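Carboxylesterase (Ferroplasma acidiphilum, PDB 3WJ2) is an alpha/beta-hydrolase-fold carboxylesterase adapted to low pH that probably hydrolyses carboxylic esters. Local coordinates at residues I50-Y56 against A67-D72; Y82-F87 against D155-L161; V108-S112 against D143-E147; P231-F237 against E258-K262. All coordinates share one frame; numbering follows the deposited sequence.

Contact 1: I50-Y56 against A67-D72; sequences IKEIKDY and ARMYDD
Glu52-Tyr56 and Ala67-Asp71 pair as antiparallel strands, their axes 4.7 Å apart at closest and 161° between directions. Glu52 with Asp71, Lys54 with Met69 and Tyr56 with Ala67 are hydrogen-bonded pairs; Ile53 with Tyr70 and Asp55 with Arg68 are non-hydrogen-bonded pairs between them. Just before the first strand, Lys51 N donates to Asp72 OD1 on its anti lone pair, and the bent lysine chain swings NZ back to Asp72 O at 2.8 Å.

On the face of Ile53, Tyr70, Asp55 and Arg68, the guanidinium grips the carboxylate side-on: NE reaches Asp55 OD1 at 2.9 Å and NH2 reaches Asp55 OD2 at 3.1 Å, both on syn lone pairs, the two planes 21° apart. Arg68 CG stands anti to the backbone N (chi1 178°), and the bend at chi3 turns NE toward Asp55, while NH2 and NH1 also meet Glu93 and Asp96. Beside this pair Ile53 CG2 packs on Arg68 CD at 3.5 Å and Ile53 CD1 on Tyr70 CD1 at 3.7 Å.

On the other face Tyr56 presents its ring edge to Met69, Tyr56 CE2 lying 3.8 Å from Met69 CB. Met69 CE touches Glu52 OE1, the oxygen that also comes within 3.0 Å of Asp71 OD2. This crowding would probably raise the proton affinity of Glu52, while Asp71 has its charge offset by Lys109. Backbone bonds from Tyr70 to Ile110 and Arg68 to Ser112 join the beta hairpin to strand 109-113, with strand 52-60 outermost in this chain's alpha/beta-hydrolase sheet.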
loop_
_atom_site.group_PDB
_atom_site.type_symbol
_atom_site.label_atom_id
_atom_site.label_comp_id
_atom_site.label_asym_id
_atom_site.label_seq_id
_atom_site.Cartn_x
_atom_site.Cartn_y
_atom_site.Cartn_z
ATOM N N ILE B 50 0.455 -41.031 -9.470
ATOM C CA ILE B 50 1.862 -40.922 -9.727
ATOM C C ILE B 50 2.500 -42.294 -10.009
ATOM O O ILE B 50 2.258 -43.223 -9.248
ATOM C CB ILE B 50 2.606 -40.298 -8.467
ATOM C CG1 ILE B 50 2.056 -38.870 -8.249
ATOM C CG2 ILE B 50 4.148 -40.306 -8.668
ATOM C CD1 ILE B 50 2.417 -37.942 -9.371
ATOM N N LYS B 51 3.339 -42.363 -11.037
ATOM C CA LYS B 51 3.985 -43.660 -11.433
ATOM C C LYS B 51 4.738 -44.377 -10.314
ATOM O O LYS B 51 4.532 -45.569 -10.047
ATOM C CB LYS B 51 4.950 -43.437 -12.555
ATOM C CG LYS B 51 4.284 -43.091 -13.866
ATOM C CD LYS B 51 5.294 -43.181 -14.989
ATOM C CE LYS B 51 4.601 -42.737 -16.289
ATOM N NZ LYS B 51 4.698 -41.239 -16.443
ATOM N N GLU B 52 5.621 -43.656 -9.626
ATOM C CA GLU B 52 6.355 -44.294 -8.526
ATOM C C GLU B 52 6.352 -43.488 -7.247
ATOM O O GLU B 52 6.653 -42.272 -7.285
ATOM C CB GLU B 52 7.771 -44.735 -8.945
ATOM C CG GLU B 52 8.852 -43.789 -9.367
ATOM C CD GLU B 52 10.307 -44.317 -9.038
ATOM O OE1 GLU B 52 11.273 -43.489 -8.943
ATOM O OE2 GLU B 52 10.479 -45.559 -8.872
ATOM N N ILE B 53 6.005 -44.165 -6.170
ATOM C CA ILE B 53 6.063 -43.545 -4.834
ATOM C C ILE B 53 6.825 -44.495 -3.910
ATOM O O ILE B 53 6.532 -45.711 -3.845
ATOM C CB ILE B 53 4.704 -43.218 -4.272
ATOM C CG1 ILE B 53 3.903 -42.302 -5.256
ATOM C CG2 ILE B 53 4.769 -42.513 -2.802
ATOM C CD1 ILE B 53 2.657 -41.691 -4.681
ATOM N N LYS B 54 7.796 -43.962 -3.172
ATOM C CA LYS B 54 8.584 -44.811 -2.302
ATOM C C LYS B 54 8.886 -44.089 -1.000
ATOM O O LYS B 54 9.312 -42.923 -1.016
ATOM C CB LYS B 54 9.843 -45.234 -2.949
ATOM C CG LYS B 54 10.565 -46.242 -2.051
ATOM C CD LYS B 54 11.899 -46.705 -2.685
ATOM C CE LYS B 54 12.490 -47.900 -1.934
ATOM N NZ LYS B 54 12.737 -47.653 -0.485
ATOM N N ASP B 55 8.748 -44.826 0.091
ATOM C CA ASP B 55 9.051 -44.343 1.451
ATOM C C ASP B 55 10.468 -44.686 1.874
ATOM O O ASP B 55 10.979 -45.829 1.604
ATOM C CB ASP B 55 8.065 -44.985 2.396
ATOM C CG ASP B 55 6.737 -44.257 2.391
ATOM O OD1 ASP B 55 6.790 -43.176 1.853
ATOM O OD2 ASP B 55 5.734 -44.727 2.926
ATOM N N TYR B 56 11.167 -43.712 2.505
ATOM C CA TYR B 56 12.561 -43.869 2.972
ATOM C C TYR B 56 12.707 -43.486 4.417
ATOM O O TYR B 56 11.891 -42.735 4.961
ATOM C CB TYR B 56 13.547 -43.005 2.188
ATOM C CG TYR B 56 13.764 -43.378 0.806
ATOM C CD1 TYR B 56 14.794 -44.271 0.463
ATOM C CD2 TYR B 56 12.980 -42.829 -0.208
ATOM C CE1 TYR B 56 15.017 -44.621 -0.843
ATOM C CE2 TYR B 56 13.220 -43.152 -1.537
ATOM C CZ TYR B 56 14.229 -44.059 -1.840
ATOM O OH TYR B 56 14.473 -44.407 -3.152
ATOM N N ALA B 67 10.774 -39.961 4.996
ATOM C CA ALA B 67 10.737 -39.207 3.702
ATOM C C ALA B 67 9.944 -39.970 2.684
ATOM O O ALA B 67 9.995 -41.226 2.691
ATOM C CB ALA B 67 12.061 -38.936 3.184
ATOM N N ARG B 68 9.140 -39.279 1.889
ATOM C CA ARG B 68 8.428 -39.945 0.784
ATOM C C ARG B 68 8.856 -39.344 -0.518
ATOM O O ARG B 68 8.726 -38.100 -0.712
ATOM C CB ARG B 68 6.914 -39.901 0.991
ATOM C CG ARG B 68 6.137 -40.534 -0.133
ATOM C CD ARG B 68 4.683 -40.677 0.192
ATOM N NE ARG B 68 4.453 -41.631 1.315
ATOM C CZ ARG B 68 3.359 -41.737 2.082
ATOM N NH1 ARG B 68 2.266 -40.929 1.933
ATOM N NH2 ARG B 68 3.361 -42.665 3.065
ATOM N N MET B 69 9.257 -40.190 -1.472
ATOM C CA MET B 69 9.694 -39.786 -2.773
ATOM C C MET B 69 8.597 -40.037 -3.828
ATOM O O MET B 69 7.936 -41.093 -3.815
ATOM C CB MET B 69 10.925 -40.598 -3.155
ATOM C CG MET B 69 11.573 -40.189 -4.377
ATOM S SD MET B 69 10.813 -40.599 -5.944
ATOM C CE MET B 69 10.490 -42.428 -6.034
ATOM N N TYR B 70 8.250 -38.997 -4.576
ATOM C CA TYR B 70 7.178 -39.052 -5.614
ATOM C C TYR B 70 7.844 -38.814 -6.916
ATOM O O TYR B 70 8.602 -37.796 -7.071
ATOM C CB TYR B 70 6.169 -37.916 -5.413
ATOM C CG TYR B 70 5.503 -37.892 -4.081
ATOM C CD1 TYR B 70 4.250 -38.491 -3.886
ATOM C CD2 TYR B 70 6.126 -37.266 -2.938
ATOM C CE1 TYR B 70 3.637 -38.427 -2.676
ATOM C CE2 TYR B 70 5.551 -37.223 -1.750
ATOM C CZ TYR B 70 4.258 -37.789 -1.564
ATOM O OH TYR B 70 3.613 -37.713 -0.364
ATOM N N ASP B 71 7.616 -39.663 -7.940
ATOM C CA ASP B 71 8.348 -39.459 -9.173
ATOM C C ASP B 71 7.428 -39.950 -10.286
ATOM O O ASP B 71 7.092 -41.151 -10.310
ATOM C CB ASP B 71 9.618 -40.322 -9.172
ATOM C CG ASP B 71 10.474 -40.140 -10.397
ATOM O OD1 ASP B 71 10.175 -39.261 -11.240
ATOM O OD2 ASP B 71 11.498 -40.904 -10.492
ATOM N N ASP B 72 6.917 -39.012 -11.065
ATOM C CA ASP B 72 6.004 -39.399 -12.166
ATOM C C ASP B 72 6.714 -39.552 -13.486
ATOM O O ASP B 72 6.050 -39.626 -14.545
ATOM C CB ASP B 72 4.953 -38.296 -12.324
ATOM C CG ASP B 72 3.628 -38.803 -12.967
ATOM O OD1 ASP B 72 3.180 -39.926 -12.692
ATOM O OD2 ASP B 72 3.020 -38.004 -13.735
#

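Contact 2: Y82-F87 against D155-L161; sequences YHGGGF and DSAGANL
Ala157 CB sits squarely over the Phe87 ring, a CH-pi contact with the methyl 3.5 Å from the centroid and 3° off the ring normal. The same ring turns its edge to the helix beyond: CE1 meets Leu161 CD2 at 3.9 Å, and CZ meets Asn160 OD1 with ring and amide planes at right angles. Phe87 CG lies anti to the carbonyl carbon (chi1 -52°), which folds the ring back over Ala157. Tyr217 stacks on this ring as well. With Phe87 cut back to an alanine, the Ala157 methyl would probably lose its aromatic cover and a gap would be likely to open beside Leu161.

Polar contacts gather where the His83-Gly84-Gly85-Gly86 run passes the strand-helix turn around Ser156, which fits the GxSxG nucleophile elbow. As in hormone-sensitive-lipase-like esterases, the glycines probably line the oxyanion hole. One water takes the N-H of Gly85 at 2.8 Å and lies 2.6 Å from Ser156 OG, linking loop and elbow. Gly84 N makes a weak bond to Asp155 OD1, a carboxylate also held by Tyr81 and Tyr95. The His83 ring fixes its own loop, ND1 donating to Gly84 O at 2.6 Å.

Backbone packing is close. Gly158 CA touches Tyr82 O at 3.2 Å through a CA-H...O contact; a CB on Gly158 would run into that oxygen, and one on Gly84 would strike Asp155 OD2.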
loop_
_atom_site.group_PDB
_atom_site.type_symbol
_atom_site.label_atom_id
_atom_site.label_comp_id
_atom_site.label_asym_id
_atom_site.label_seq_id
_atom_site.Cartn_x
_atom_site.Cartn_y
_atom_site.Cartn_z
ATOM N N TYR B 82 9.968 -29.448 2.183
ATOM C CA TYR B 82 9.708 -29.390 3.607
ATOM C C TYR B 82 8.361 -28.737 3.861
ATOM O O TYR B 82 8.072 -27.577 3.553
ATOM C CB TYR B 82 10.822 -28.555 4.396
ATOM C CG TYR B 82 12.217 -29.127 4.092
ATOM C CD1 TYR B 82 12.711 -30.142 4.834
ATOM C CD2 TYR B 82 12.977 -28.630 2.960
ATOM C CE1 TYR B 82 13.923 -30.764 4.493
ATOM C CE2 TYR B 82 14.197 -29.226 2.653
ATOM C CZ TYR B 82 14.664 -30.242 3.469
ATOM O OH TYR B 82 15.840 -30.909 3.175
ATOM N N HIS B 83 7.432 -29.544 4.412
ATOM C CA HIS B 83 6.028 -29.065 4.485
ATOM C C HIS B 83 5.871 -27.926 5.487
ATOM O O HIS B 83 6.746 -27.661 6.369
ATOM C CB HIS B 83 5.146 -30.274 5.046
ATOM C CG HIS B 83 5.444 -30.682 6.470
ATOM N ND1 HIS B 83 4.883 -30.075 7.578
ATOM C CD2 HIS B 83 6.216 -31.678 6.946
ATOM C CE1 HIS B 83 5.353 -30.660 8.658
ATOM N NE2 HIS B 83 6.170 -31.627 8.291
ATOM N N GLY B 84 4.772 -27.223 5.364
ATOM C CA GLY B 84 4.351 -26.156 6.328
ATOM C C GLY B 84 3.581 -26.656 7.536
ATOM O O GLY B 84 3.408 -27.879 7.680
ATOM N N GLY B 85 3.023 -25.748 8.293
ATOM C CA GLY B 85 2.401 -26.152 9.608
ATOM C C GLY B 85 2.934 -25.472 10.892
ATOM O O GLY B 85 2.819 -25.990 11.995
ATOM N N GLY B 86 3.519 -24.255 10.660
ATOM C CA GLY B 86 3.891 -23.478 11.847
ATOM C C GLY B 86 4.983 -24.059 12.700
ATOM O O GLY B 86 5.170 -23.617 13.804
ATOM N N PHE B 87 5.673 -25.107 12.209
ATOM C CA PHE B 87 6.700 -25.843 12.969
ATOM C C PHE B 87 6.075 -26.846 13.933
ATOM O O PHE B 87 6.810 -27.595 14.640
ATOM C CB PHE B 87 7.810 -24.975 13.643
ATOM C CG PHE B 87 8.472 -24.037 12.704
ATOM C CD1 PHE B 87 9.491 -24.471 11.883
ATOM C CD2 PHE B 87 8.079 -22.686 12.723
ATOM C CE1 PHE B 87 10.113 -23.450 11.023
ATOM C CE2 PHE B 87 8.670 -21.713 11.927
ATOM C CZ PHE B 87 9.668 -22.159 11.032
ATOM N N ASP B 155 6.695 -24.684 2.022
ATOM C CA ASP B 155 5.683 -23.641 2.238
ATOM C C ASP B 155 5.620 -23.279 3.656
ATOM O O ASP B 155 5.807 -24.054 4.552
ATOM C CB ASP B 155 4.310 -24.155 1.742
ATOM C CG ASP B 155 3.817 -25.384 2.470
ATOM O OD1 ASP B 155 4.417 -26.477 2.304
ATOM O OD2 ASP B 155 2.879 -25.309 3.314
ATOM N N SER B 156 5.341 -21.978 3.878
ATOM C CA SER B 156 5.162 -21.479 5.191
ATOM C C SER B 156 6.389 -21.805 6.066
ATOM O O SER B 156 7.577 -21.479 5.706
ATOM C CB SER B 156 3.810 -21.945 5.774
ATOM O OG SER B 156 3.540 -21.117 6.947
ATOM N N ALA B 157 6.194 -22.419 7.238
ATOM C CA ALA B 157 7.357 -22.752 8.114
ATOM C C ALA B 157 8.410 -23.614 7.334
ATOM O O ALA B 157 9.617 -23.489 7.537
ATOM C CB ALA B 157 6.798 -23.621 9.340
ATOM N N GLY B 158 8.000 -24.477 6.385
ATOM C CA GLY B 158 8.880 -25.329 5.657
ATOM C C GLY B 158 9.760 -24.493 4.690
ATOM O O GLY B 158 10.863 -24.861 4.350
ATOM N N ALA B 159 9.132 -23.438 4.144
ATOM C CA ALA B 159 9.918 -22.495 3.262
ATOM C C ALA B 159 10.907 -21.706 4.128
ATOM O O ALA B 159 11.955 -21.311 3.542
ATOM C CB ALA B 159 8.992 -21.575 2.462
ATOM N N ASN B 160 10.575 -21.449 5.387
ATOM C CA ASN B 160 11.615 -20.833 6.288
ATOM C C ASN B 160 12.805 -21.771 6.354
ATOM O O ASN B 160 13.958 -21.387 6.210
ATOM C CB ASN B 160 11.038 -20.595 7.637
ATOM C CG ASN B 160 12.091 -20.337 8.667
ATOM O OD1 ASN B 160 12.685 -21.225 9.207
ATOM N ND2 ASN B 160 12.210 -19.094 9.043
ATOM N N LEU B 161 12.538 -23.090 6.547
ATOM C CA LEU B 161 13.649 -24.066 6.675
ATOM C C LEU B 161 14.521 -24.115 5.380
ATOM O O LEU B 161 15.740 -24.205 5.445
ATOM C CB LEU B 161 13.101 -25.513 6.933
ATOM C CG LEU B 161 12.378 -25.524 8.224
ATOM C CD1 LEU B 161 11.751 -26.999 8.423
ATOM C CD2 LEU B 161 13.191 -25.187 9.493
HETATM O O HOH W 1 2.475 -22.972 8.338
#

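Contact 3: V108-S112 against D143-E147; sequences VKIIS and DFGIE
Phe144 opens the contact with its carbonyl as much as with its ring: Phe144 O lies 3.2 Å from Lys109 CE, while Phe144 CD1 comes within 4.5 Å of Ile111 CD1. The ring also meets Tyr56 and packs on Tyr136 and Ile137, so it fills the corner between the sheet and helix 125-139. At Gly145 the chain turns with positive phi, and its carbonyl O comes to 3.6 Å from Lys109 CE. A water accepting from Lys109 NZ at 2.7 Å can bridge on to Gly145 O at 3.1 Å. The lysine chain runs extended until chi4, where the torsion turns to 44° and swings NZ toward that water, Ala75 O and its main charged partner, Asp71.

Ile146 completes the contact. Its CG1 crosses Lys109 CD at 4.0 Å, and its CD1 meets Ile111 CD1 tip to tip at 3.9 Å. Ile146 also packs on Ala78 of strand 78-82, the neighbour of strand 109-113 in the sheet. No hydrogen bond joins the segments directly; they meet through isoleucine packing, the lysine methylene against two carbonyls, and one water. The contact packs the loop between helix 125-139 and strand 150-155 against strand 109-113, within a beta-alpha-beta crossover of the alpha/beta-hydrolase fold.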
loop_
_atom_site.group_PDB
_atom_site.type_symbol
_atom_site.label_atom_id
_atom_site.label_comp_id
_atom_site.label_asym_id
_atom_site.label_seq_id
_atom_site.Cartn_x
_atom_site.Cartn_y
_atom_site.Cartn_z
ATOM N N VAL B 108 9.688 -33.775 -11.900
ATOM C CA VAL B 108 10.967 -34.115 -11.218
ATOM C C VAL B 108 10.662 -34.909 -9.983
ATOM O O VAL B 108 9.480 -34.999 -9.570
ATOM C CB VAL B 108 11.897 -32.912 -10.917
ATOM C CG1 VAL B 108 12.173 -32.028 -12.189
ATOM C CG2 VAL B 108 11.350 -32.053 -9.764
ATOM N N LYS B 109 11.676 -35.539 -9.340
ATOM C CA LYS B 109 11.442 -36.245 -8.074
ATOM C C LYS B 109 11.111 -35.176 -6.997
ATOM O O LYS B 109 11.851 -34.153 -6.876
ATOM C CB LYS B 109 12.692 -37.004 -7.591
ATOM C CG LYS B 109 12.933 -38.316 -8.452
ATOM C CD LYS B 109 14.209 -38.903 -7.951
ATOM C CE LYS B 109 14.471 -40.456 -8.367
ATOM N NZ LYS B 109 14.152 -40.742 -9.783
ATOM N N ILE B 110 10.099 -35.438 -6.246
ATOM C CA ILE B 110 9.819 -34.607 -5.055
ATOM C C ILE B 110 10.026 -35.537 -3.823
ATOM O O ILE B 110 9.364 -36.621 -3.694
ATOM C CB ILE B 110 8.299 -34.108 -5.081
ATOM C CG1 ILE B 110 8.006 -33.281 -6.345
ATOM C CG2 ILE B 110 7.917 -33.270 -3.789
ATOM C CD1 ILE B 110 8.884 -31.998 -6.542
ATOM N N ILE B 111 10.826 -35.082 -2.860
ATOM C CA ILE B 111 11.090 -35.897 -1.676
ATOM C C ILE B 111 10.580 -35.101 -0.497
ATOM O O ILE B 111 11.213 -34.124 -0.050
ATOM C CB ILE B 111 12.606 -36.258 -1.508
ATOM C CG1 ILE B 111 13.069 -36.983 -2.813
ATOM C CG2 ILE B 111 12.805 -37.136 -0.213
ATOM C CD1 ILE B 111 14.622 -37.287 -2.811
ATOM N N SER B 112 9.469 -35.539 0.068
ATOM C CA SER B 112 8.832 -34.817 1.166
ATOM C C SER B 112 9.398 -35.321 2.470
ATOM O O SER B 112 9.359 -36.540 2.800
ATOM C CB SER B 112 7.312 -35.026 1.030
ATOM O OG SER B 112 6.668 -34.458 2.180
ATOM N N ASP B 143 21.765 -43.433 -4.123
ATOM C CA ASP B 143 20.830 -44.347 -3.421
ATOM C C ASP B 143 19.361 -44.020 -3.618
ATOM O O ASP B 143 18.491 -44.887 -3.489
ATOM C CB ASP B 143 21.133 -44.426 -1.927
ATOM C CG ASP B 143 22.565 -44.825 -1.644
ATOM O OD1 ASP B 143 23.250 -45.461 -2.495
ATOM O OD2 ASP B 143 23.019 -44.474 -0.550
ATOM N N PHE B 144 19.087 -42.748 -3.899
ATOM C CA PHE B 144 17.751 -42.295 -4.234
ATOM C C PHE B 144 17.505 -42.204 -5.735
ATOM O O PHE B 144 16.416 -41.751 -6.156
ATOM C CB PHE B 144 17.478 -40.913 -3.583
ATOM C CG PHE B 144 17.545 -40.945 -2.067
ATOM C CD1 PHE B 144 16.385 -41.089 -1.292
ATOM C CD2 PHE B 144 18.775 -40.868 -1.428
ATOM C CE1 PHE B 144 16.470 -41.127 0.085
ATOM C CE2 PHE B 144 18.893 -40.919 -0.088
ATOM C CZ PHE B 144 17.756 -41.078 0.718
ATOM N N GLY B 145 18.462 -42.679 -6.535
ATOM C CA GLY B 145 18.307 -42.645 -8.011
ATOM C C GLY B 145 18.359 -41.248 -8.611
ATOM O O GLY B 145 17.820 -40.992 -9.690
ATOM N N ILE B 146 19.079 -40.369 -7.932
ATOM C CA ILE B 146 19.243 -39.016 -8.377
ATOM C C ILE B 146 20.582 -38.942 -9.067
ATOM O O ILE B 146 21.616 -39.042 -8.401
ATOM C CB ILE B 146 19.174 -37.990 -7.175
ATOM C CG1 ILE B 146 17.829 -38.119 -6.479
ATOM C CG2 ILE B 146 19.514 -36.562 -7.668
ATOM C CD1 ILE B 146 17.827 -37.546 -4.987
ATOM N N GLU B 147 20.544 -38.737 -10.382
ATOM C CA GLU B 147 21.735 -38.514 -11.202
ATOM C C GLU B 147 22.028 -37.055 -11.441
ATOM O O GLU B 147 23.187 -36.699 -11.716
ATOM C CB GLU B 147 21.594 -39.260 -12.572
ATOM C CG GLU B 147 21.417 -40.788 -12.398
ATOM C CD GLU B 147 22.472 -41.399 -11.462
ATOM O OE1 GLU B 147 23.668 -41.090 -11.655
ATOM O OE2 GLU B 147 22.121 -42.172 -10.512
HETATM O O HOH W 2 15.599 -42.646 -11.124
#

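Contact 4: P231-F237 against E258-K262; sequences PLVADDF and ETYVK
Tyr260 reaches from helix 254-266 of the alpha/beta-hydrolase fold into the loop 231-237, whose first three residues form a 3-10 turn. With CG anti to the backbone N (chi1 -163°), the ring leaves the helix and ends among Pro231, Leu232 and Phe237. The rings of Tyr260 and Phe237 are steeply inclined, planes at 83° and centroids 5.4 Å apart. Contact is made by Phe237 CE1, 3.4 Å from Tyr260 CE1. Leu232 comes instead to the edge of the tyrosine ring, in its plane, CD2 lying 3.7 Å from Tyr260 CD1. Pro231 CB approaches obliquely, near both CE1 and OH. A leucine in place of Tyr260 would probably leave Pro231 CB and Phe237 CE1 without their partner and open a gap between the helix and the loop.

Farther out, the contact borders a subunit interface. Leu232 packs on Phe192 of the second subunit, and Thr259 OG1 bonds to Phe192 O of that same subunit. Pro231 also touches Asn160, Ala164 and Leu167 of helix 157-172. Leu232 crosses Thr259 at about a right angle, Leu232 CD2 standing 4.0 Å from Thr259 CG2.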
loop_
_atom_site.group_PDB
_atom_site.type_symbol
_atom_site.label_atom_id
_atom_site.label_comp_id
_atom_site.label_asym_id
_atom_site.label_seq_id
_atom_site.Cartn_x
_atom_site.Cartn_y
_atom_site.Cartn_z
ATOM N N PRO B 231 15.828 -15.719 8.606
ATOM C CA PRO B 231 16.788 -15.382 7.561
ATOM C C PRO B 231 16.901 -13.877 7.315
ATOM O O PRO B 231 17.936 -13.422 6.821
ATOM C CB PRO B 231 16.205 -16.098 6.294
ATOM C CG PRO B 231 15.632 -17.369 6.935
ATOM C CD PRO B 231 14.968 -16.874 8.253
ATOM N N LEU B 232 15.848 -13.113 7.632
ATOM C CA LEU B 232 15.936 -11.688 7.361
ATOM C C LEU B 232 16.937 -11.045 8.298
ATOM O O LEU B 232 17.274 -9.894 8.044
ATOM C CB LEU B 232 14.529 -11.012 7.483
ATOM C CG LEU B 232 13.894 -11.065 6.124
ATOM C CD1 LEU B 232 12.345 -10.756 6.287
ATOM C CD2 LEU B 232 14.509 -10.029 5.092
ATOM N N VAL B 233 17.404 -11.727 9.335
ATOM C CA VAL B 233 18.440 -11.094 10.209
ATOM C C VAL B 233 19.850 -11.302 9.671
ATOM O O VAL B 233 20.806 -10.765 10.313
ATOM C CB VAL B 233 18.210 -11.442 11.723
ATOM C CG1 VAL B 233 16.784 -11.080 12.172
ATOM C CG2 VAL B 233 18.513 -12.795 11.997
ATOM N N ALA B 234 20.061 -12.084 8.590
ATOM C CA ALA B 234 21.395 -12.291 7.951
ATOM C C ALA B 234 21.936 -10.926 7.551
ATOM O O ALA B 234 21.202 -10.006 7.255
ATOM C CB ALA B 234 21.316 -13.159 6.725
ATOM N N ASP B 235 23.236 -10.808 7.589
ATOM C CA ASP B 235 23.759 -9.508 7.176
ATOM C C ASP B 235 24.264 -9.519 5.720
ATOM O O ASP B 235 24.643 -8.472 5.192
ATOM C CB ASP B 235 24.771 -8.973 8.219
ATOM C CG ASP B 235 25.874 -9.944 8.494
ATOM O OD1 ASP B 235 26.220 -10.724 7.561
ATOM O OD2 ASP B 235 26.400 -9.926 9.660
ATOM N N ASP B 236 24.178 -10.670 5.034
ATOM C CA ASP B 236 24.734 -10.834 3.721
ATOM C C ASP B 236 23.875 -11.878 2.980
ATOM O O ASP B 236 23.686 -12.993 3.513
ATOM C CB ASP B 236 26.165 -11.381 3.851
ATOM C CG ASP B 236 26.819 -11.697 2.502
ATOM O OD1 ASP B 236 26.324 -11.238 1.486
ATOM O OD2 ASP B 236 27.923 -12.320 2.465
ATOM N N PHE B 237 23.353 -11.501 1.805
ATOM C CA PHE B 237 22.627 -12.451 0.950
ATOM C C PHE B 237 23.363 -12.921 -0.280
ATOM O O PHE B 237 22.772 -13.593 -1.126
ATOM C CB PHE B 237 21.264 -11.842 0.671
ATOM C CG PHE B 237 20.494 -11.609 1.928
ATOM C CD1 PHE B 237 19.842 -12.711 2.579
ATOM C CD2 PHE B 237 20.370 -10.373 2.460
ATOM C CE1 PHE B 237 19.144 -12.489 3.772
ATOM C CE2 PHE B 237 19.715 -10.109 3.596
ATOM C CZ PHE B 237 19.029 -11.192 4.299
ATOM N N GLU B 258 8.421 -10.119 0.538
ATOM C CA GLU B 258 8.642 -9.300 -0.654
ATOM C C GLU B 258 9.949 -8.525 -0.378
ATOM O O GLU B 258 10.758 -8.429 -1.336
ATOM C CB GLU B 258 7.450 -8.363 -0.885
ATOM C CG GLU B 258 6.207 -9.296 -1.239
ATOM C CD GLU B 258 5.024 -8.541 -1.785
ATOM O OE1 GLU B 258 4.964 -7.242 -1.755
ATOM O OE2 GLU B 258 4.081 -9.217 -2.235
ATOM N N THR B 259 10.215 -8.228 0.881
ATOM C CA THR B 259 11.568 -7.603 1.193
ATOM C C THR B 259 12.677 -8.599 0.946
ATOM O O THR B 259 13.692 -8.287 0.298
ATOM C CB THR B 259 11.622 -7.186 2.638
ATOM O OG1 THR B 259 10.652 -6.116 2.844
ATOM C CG2 THR B 259 13.033 -6.806 3.136
ATOM N N TYR B 260 12.454 -9.883 1.301
ATOM C CA TYR B 260 13.487 -10.864 1.081
ATOM C C TYR B 260 13.875 -11.021 -0.371
ATOM O O TYR B 260 15.075 -11.148 -0.702
ATOM C CB TYR B 260 13.051 -12.218 1.711
ATOM C CG TYR B 260 14.178 -13.229 1.928
ATOM C CD1 TYR B 260 15.036 -13.006 2.994
ATOM C CD2 TYR B 260 14.374 -14.340 1.138
ATOM C CE1 TYR B 260 16.064 -13.950 3.328
ATOM C CE2 TYR B 260 15.420 -15.258 1.432
ATOM C CZ TYR B 260 16.275 -14.992 2.513
ATOM O OH TYR B 260 17.251 -15.908 2.845
ATOM N N VAL B 261 12.911 -11.115 -1.308
ATOM C CA VAL B 261 13.227 -11.141 -2.725
ATOM C C VAL B 261 14.138 -9.979 -3.174
ATOM O O VAL B 261 15.081 -10.196 -3.938
ATOM C CB VAL B 261 11.878 -10.987 -3.621
ATOM C CG1 VAL B 261 12.257 -10.729 -5.175
ATOM C CG2 VAL B 261 11.200 -12.166 -3.493
ATOM N N LYS B 262 13.752 -8.803 -2.707
ATOM C CA LYS B 262 14.499 -7.577 -3.050
ATOM C C LYS B 262 15.892 -7.628 -2.501
ATOM O O LYS B 262 16.824 -7.258 -3.237
ATOM C CB LYS B 262 13.792 -6.380 -2.568
ATOM C CG LYS B 262 12.374 -6.149 -3.303
ATOM C CD LYS B 262 11.479 -5.171 -2.633
ATOM C CE LYS B 262 10.245 -4.914 -3.635
ATOM N NZ LYS B 262 9.304 -4.048 -2.982
#

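From the N terminus, contact 1 closes first, a short hairpin complete before contact 2 begins. Contact 2 spans the long run from 82-87 to 155-161, tying the loop after strand 78-82 to the start of helix 157-172; contact 3 lies entirely within that run, joining 108-112 to 143-147. Contact 4 follows in series, tying the loop before strand 243-248 to helix 254-266; none of the four cross. Contacts 1 and 3 meet at neighbouring strands 63-71 and 109-113, their centres about 8 Å apart. Contact 2, close to the centre of the molecule, touches contact 4 where Asn160 meets Pro231. Contacts 1 and 4 lie on opposite sides of that centre, about 33 Å between centres.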